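Local coordinates for protein xylan esterase 1 (Thermoanaerobacterium sp. 'JW/SL YS485', PDB 3FCY) that probably removes acetyl groups from acetylated xylan and related acetyl esters, as a calcium-binding carbohydrate esterase of family CE7 with an alpha/beta-hydrolase fold, at residues E269-T272 / K273-Y276; D170-D173 / N174-F177. All coordinates share one frame; numbering follows the deposited sequence.

Overall arrangement
Contact 2 (170-173 with 174-177) comes first along the chain, in the loop that leads from strand 136-140 into helix 176-192. Contact 1 (269-272 with 273-276) follows about a hundred residues later, in the last turns of helix 267-274 and the residues after it. Both are local, yet the fold brings their centres to about 11 Å from each other, on the same side of the chain's centre. They touch directly: Lys273 NZ lies 2.5 Å from Asp170 O, probably a hydrogen bond, while Met175 packs on Lys273, and Ala172 on both Lys273 and Tyr276. The late helix is thereby fastened to the loop that opens helix 176-192 in this alpha/beta hydrolase.

Contact 1 (E269-T272 / K273-Y276); sequences EVFT and KLGY
Lys273 N closes a turn on Glu269 O at 3.0 Å, an i to i+4 bond in the last part of helix 267-274. Lys273 CB lies 3.3 Å from the same Glu269 O. The Lys273 side chain takes CG anti to the backbone N (chi1 -166°) and then runs fully extended, which carries NZ away from the helix to the carbonyl oxygens of Leu168 and Asp170. Leu274 N repeats the pattern on Val270 O, also at 3.0 Å, and CG of Leu274 sits 3.3 Å from that oxygen. Leu274 CD1 meets Phe271 CD2 at 4.0 Å and reaches Val270 CG1 at 4.3 Å. The three side chains form a buried apolar patch that faces helices 237-242 and 251-260, where Phe271 meets Phe257. Gly275 N bonds Thr272 O at 2.9 Å, a bent bond (131° at the hydrogen) with the donor well above the carbonyl plane; the threonine's own OG1 is bonded back along the helix to Asn268 O. The Tyr276 ring stacks with Tyr53 and its OH bonds Asp49, while Tyr276 N reaches three residues back to Lys273 O at 3.1 Å.

Contact 2 (D170-D173 / N174-F177); sequences DDAD and NMLF
The Asn174 amide and the Asp170 carboxylate meet with their planes 72° apart. Asn174 ND2 comes over a face of the carboxylate and bonds Asp170 OD1 at 2.8 Å, with Asp170 OD1 only 17° out of the amide plane. Asn174 ND2 also lies 3.4 Å from Asp171 CB, and at the other end of the amide Asn174 OD1 accepts from Arg91. The other carboxylate oxygen, Asp170 OD2, accepts from Thr156 N, so each flat group has both ends engaged, which should hold both groups against rotation. For Asp170, CG trans to the backbone N (chi1 -161°) turns the carboxylate toward the Asn174 amide.

Asp171 forms an Asx turn: Asp171 OD2 accepts from Asp173 N at 3.0 Å, again from above the carboxylate plane. The carbonyl oxygen of Asp171 takes Asn174 N at 2.8 Å, and Ala172 O takes Met175 N at 3.2 Å. These successive i to i+3 bonds wind a short 3-10 turn, and the carboxylate of Asp173 makes a salt bridge with Arg56. Met175 holds the N-cap position of the following helix; Met175 CG passes 3.3 Å from Ala172 O and Met175 SD lies 3.6 Å from the same oxygen, which also accepts from Tyr53 OH. The bend at chi3 swings Met175 CE off the line of the chain, and CE packs near Lys273 O.

The turn thus joins the loop after strand 136-140 to helix 176-192, whose Leu176 touches the loop at His163, while helix 267-274 lies against Ala172 and Met175.

Contact 1 (E269-T272 / K273-Y276)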
loop_
_atom_site.group_PDB
_atom_site.type_symbol
_atom_site.label_atom_id
_atom_site.label_comp_id
_atom_site.label_asym_id
_atom_site.label_seq_id
_atom_site.Cartn_x
_atom_site.Cartn_y
_atom_site.Cartn_z
ATOM N N GLU A 269 25.585 -3.785 -24.370
ATOM C CA GLU A 269 25.735 -2.561 -25.149
ATOM C C GLU A 269 24.974 -1.410 -24.494
ATOM O O GLU A 269 25.422 -0.265 -24.515
ATOM C CB GLU A 269 25.207 -2.751 -26.569
ATOM C CG GLU A 269 25.858 -3.876 -27.349
ATOM C CD GLU A 269 25.404 -3.893 -28.796
ATOM O OE1 GLU A 269 24.179 -3.786 -29.034
ATOM O OE2 GLU A 269 26.267 -4.014 -29.695
ATOM N N VAL A 270 23.814 -1.719 -23.927
ATOM C CA VAL A 270 23.002 -0.703 -23.273
ATOM C C VAL A 270 23.716 -0.141 -22.046
ATOM O O VAL A 270 23.884 1.073 -21.920
ATOM C CB VAL A 270 21.627 -1.276 -22.850
ATOM C CG1 VAL A 270 20.865 -0.257 -22.012
ATOM C CG2 VAL A 270 20.821 -1.632 -24.092
ATOM N N PHE A 271 24.144 -1.024 -21.149
ATOM C CA PHE A 271 24.826 -0.571 -19.947
ATOM C C PHE A 271 26.196 0.038 -20.224
ATOM O O PHE A 271 26.644 0.908 -19.485
ATOM C CB PHE A 271 24.931 -1.708 -18.930
ATOM C CG PHE A 271 23.639 -1.990 -18.218
ATOM C CD1 PHE A 271 22.928 -3.162 -18.461
ATOM C CD2 PHE A 271 23.114 -1.062 -17.322
ATOM C CE1 PHE A 271 21.711 -3.404 -17.822
ATOM C CE2 PHE A 271 21.896 -1.295 -16.680
ATOM C CZ PHE A 271 21.194 -2.467 -16.930
ATOM N N THR A 272 26.858 -0.407 -21.289
ATOM C CA THR A 272 28.162 0.150 -21.635
ATOM C C THR A 272 27.952 1.587 -22.091
ATOM O O THR A 272 28.709 2.485 -21.725
ATOM C CB THR A 272 28.844 -0.646 -22.775
ATOM O OG1 THR A 272 29.139 -1.974 -22.320
ATOM C CG2 THR A 272 30.135 0.035 -23.209
ATOM N N LYS A 273 26.915 1.801 -22.893
ATOM C CA LYS A 273 26.607 3.136 -23.382
ATOM C C LYS A 273 26.233 4.042 -22.209
ATOM O O LYS A 273 26.615 5.217 -22.172
ATOM C CB LYS A 273 25.469 3.074 -24.395
ATOM C CG LYS A 273 25.297 4.347 -25.193
ATOM C CD LYS A 273 24.407 4.100 -26.397
ATOM C CE LYS A 273 24.257 5.350 -27.248
ATOM N NZ LYS A 273 23.420 5.065 -28.446
ATOM N N LEU A 274 25.491 3.496 -21.248
ATOM C CA LEU A 274 25.109 4.268 -20.064
ATOM C C LEU A 274 26.376 4.580 -19.263
ATOM O O LEU A 274 26.389 5.464 -18.405
ATOM C CB LEU A 274 24.124 3.476 -19.195
ATOM C CG LEU A 274 22.696 3.313 -19.739
ATOM C CD1 LEU A 274 21.898 2.402 -18.820
ATOM C CD2 LEU A 274 22.027 4.675 -19.856
ATOM N N GLY A 275 27.440 3.839 -19.553
ATOM C CA GLY A 275 28.703 4.050 -18.870
ATOM C C GLY A 275 29.257 5.441 -19.112
ATOM O O GLY A 275 30.017 5.966 -18.298
ATOM N N TYR A 276 28.877 6.050 -20.232
ATOM C CA TYR A 276 29.340 7.393 -20.560
ATOM C C TYR A 276 28.848 8.430 -19.561
ATOM O O TYR A 276 29.503 9.454 -19.347
ATOM C CB TYR A 276 28.867 7.805 -21.955
ATOM C CG TYR A 276 29.591 7.125 -23.089
ATOM C CD1 TYR A 276 30.967 7.294 -23.268
ATOM C CD2 TYR A 276 28.900 6.332 -23.999
ATOM C CE1 TYR A 276 31.634 6.689 -24.337
ATOM C CE2 TYR A 276 29.555 5.722 -25.065
ATOM C CZ TYR A 276 30.920 5.905 -25.229
ATOM O OH TYR A 276 31.557 5.299 -26.286
#

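Contact 2 (D170-D173 / N174-F177)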
loop_
_atom_site.group_PDB
_atom_site.type_symbol
_atom_site.label_atom_id
_atom_site.label_comp_id
_atom_site.label_asym_id
_atom_site.label_seq_id
_atom_site.Cartn_x
_atom_site.Cartn_y
_atom_site.Cartn_z
ATOM N N ASP A 170 20.131 7.143 -29.726
ATOM C CA ASP A 170 20.705 8.076 -30.692
ATOM C C ASP A 170 22.223 7.935 -30.534
ATOM O O ASP A 170 22.690 7.082 -29.776
ATOM C CB ASP A 170 20.308 9.509 -30.317
ATOM C CG ASP A 170 20.443 10.483 -31.473
ATOM O OD1 ASP A 170 21.458 10.419 -32.198
ATOM O OD2 ASP A 170 19.533 11.324 -31.646
ATOM N N ASP A 171 22.998 8.753 -31.241
ATOM C CA ASP A 171 24.450 8.685 -31.098
ATOM C C ASP A 171 24.831 9.030 -29.659
ATOM O O ASP A 171 24.205 9.892 -29.040
ATOM C CB ASP A 171 25.142 9.664 -32.045
ATOM C CG ASP A 171 26.654 9.539 -31.997
ATOM O OD1 ASP A 171 27.182 8.528 -32.509
ATOM O OD2 ASP A 171 27.314 10.438 -31.435
ATOM N N ALA A 172 25.852 8.363 -29.128
ATOM C CA ALA A 172 26.288 8.609 -27.753
ATOM C C ALA A 172 26.516 10.091 -27.450
ATOM O O ALA A 172 26.240 10.552 -26.337
ATOM C CB ALA A 172 27.557 7.816 -27.456
ATOM N N ASP A 173 27.013 10.836 -28.433
ATOM C CA ASP A 173 27.277 12.261 -28.238
ATOM C C ASP A 173 25.999 13.098 -28.124
ATOM O O ASP A 173 26.068 14.303 -27.889
ATOM C CB ASP A 173 28.138 12.814 -29.385
ATOM C CG ASP A 173 29.551 12.236 -29.404
ATOM O OD1 ASP A 173 30.346 12.656 -30.270
ATOM O OD2 ASP A 173 29.874 11.368 -28.565
ATOM N N ASN A 174 24.839 12.465 -28.292
ATOM C CA ASN A 174 23.564 13.182 -28.206
ATOM C C ASN A 174 22.773 12.831 -26.946
ATOM O O ASN A 174 21.599 13.196 -26.810
ATOM C CB ASN A 174 22.703 12.901 -29.443
ATOM C CG ASN A 174 23.379 13.332 -30.734
ATOM O OD1 ASN A 174 23.956 14.421 -30.816
ATOM N ND2 ASN A 174 23.299 12.485 -31.757
ATOM N N MET A 175 23.414 12.119 -26.024
ATOM C CA MET A 175 22.753 11.743 -24.778
ATOM C C MET A 175 22.559 13.006 -23.946
ATOM O O MET A 175 23.505 13.756 -23.713
ATOM C CB MET A 175 23.598 10.703 -24.047
ATOM C CG MET A 175 23.616 9.368 -24.783
ATOM S SD MET A 175 24.767 8.171 -24.115
ATOM C CE MET A 175 23.870 7.601 -22.675
ATOM N N LEU A 176 21.325 13.246 -23.512
ATOM C CA LEU A 176 21.004 14.450 -22.755
ATOM C C LEU A 176 21.823 14.710 -21.491
ATOM O O LEU A 176 22.201 15.849 -21.239
ATOM C CB LEU A 176 19.510 14.484 -22.411
ATOM C CG LEU A 176 19.037 15.741 -21.675
ATOM C CD1 LEU A 176 19.384 16.983 -22.490
ATOM C CD2 LEU A 176 17.531 15.667 -21.426
ATOM N N PHE A 177 22.097 13.690 -20.683
ATOM C CA PHE A 177 22.881 13.949 -19.472
ATOM C C PHE A 177 24.326 14.295 -19.807
ATOM O O PHE A 177 25.077 14.772 -18.958
ATOM C CB PHE A 177 22.821 12.774 -18.491
ATOM C CG PHE A 177 21.776 12.944 -17.420
ATOM C CD1 PHE A 177 21.856 14.003 -16.514
ATOM C CD2 PHE A 177 20.698 12.068 -17.330
ATOM C CE1 PHE A 177 20.872 14.189 -15.535
ATOM C CE2 PHE A 177 19.713 12.244 -16.358
ATOM C CZ PHE A 177 19.798 13.308 -15.460
#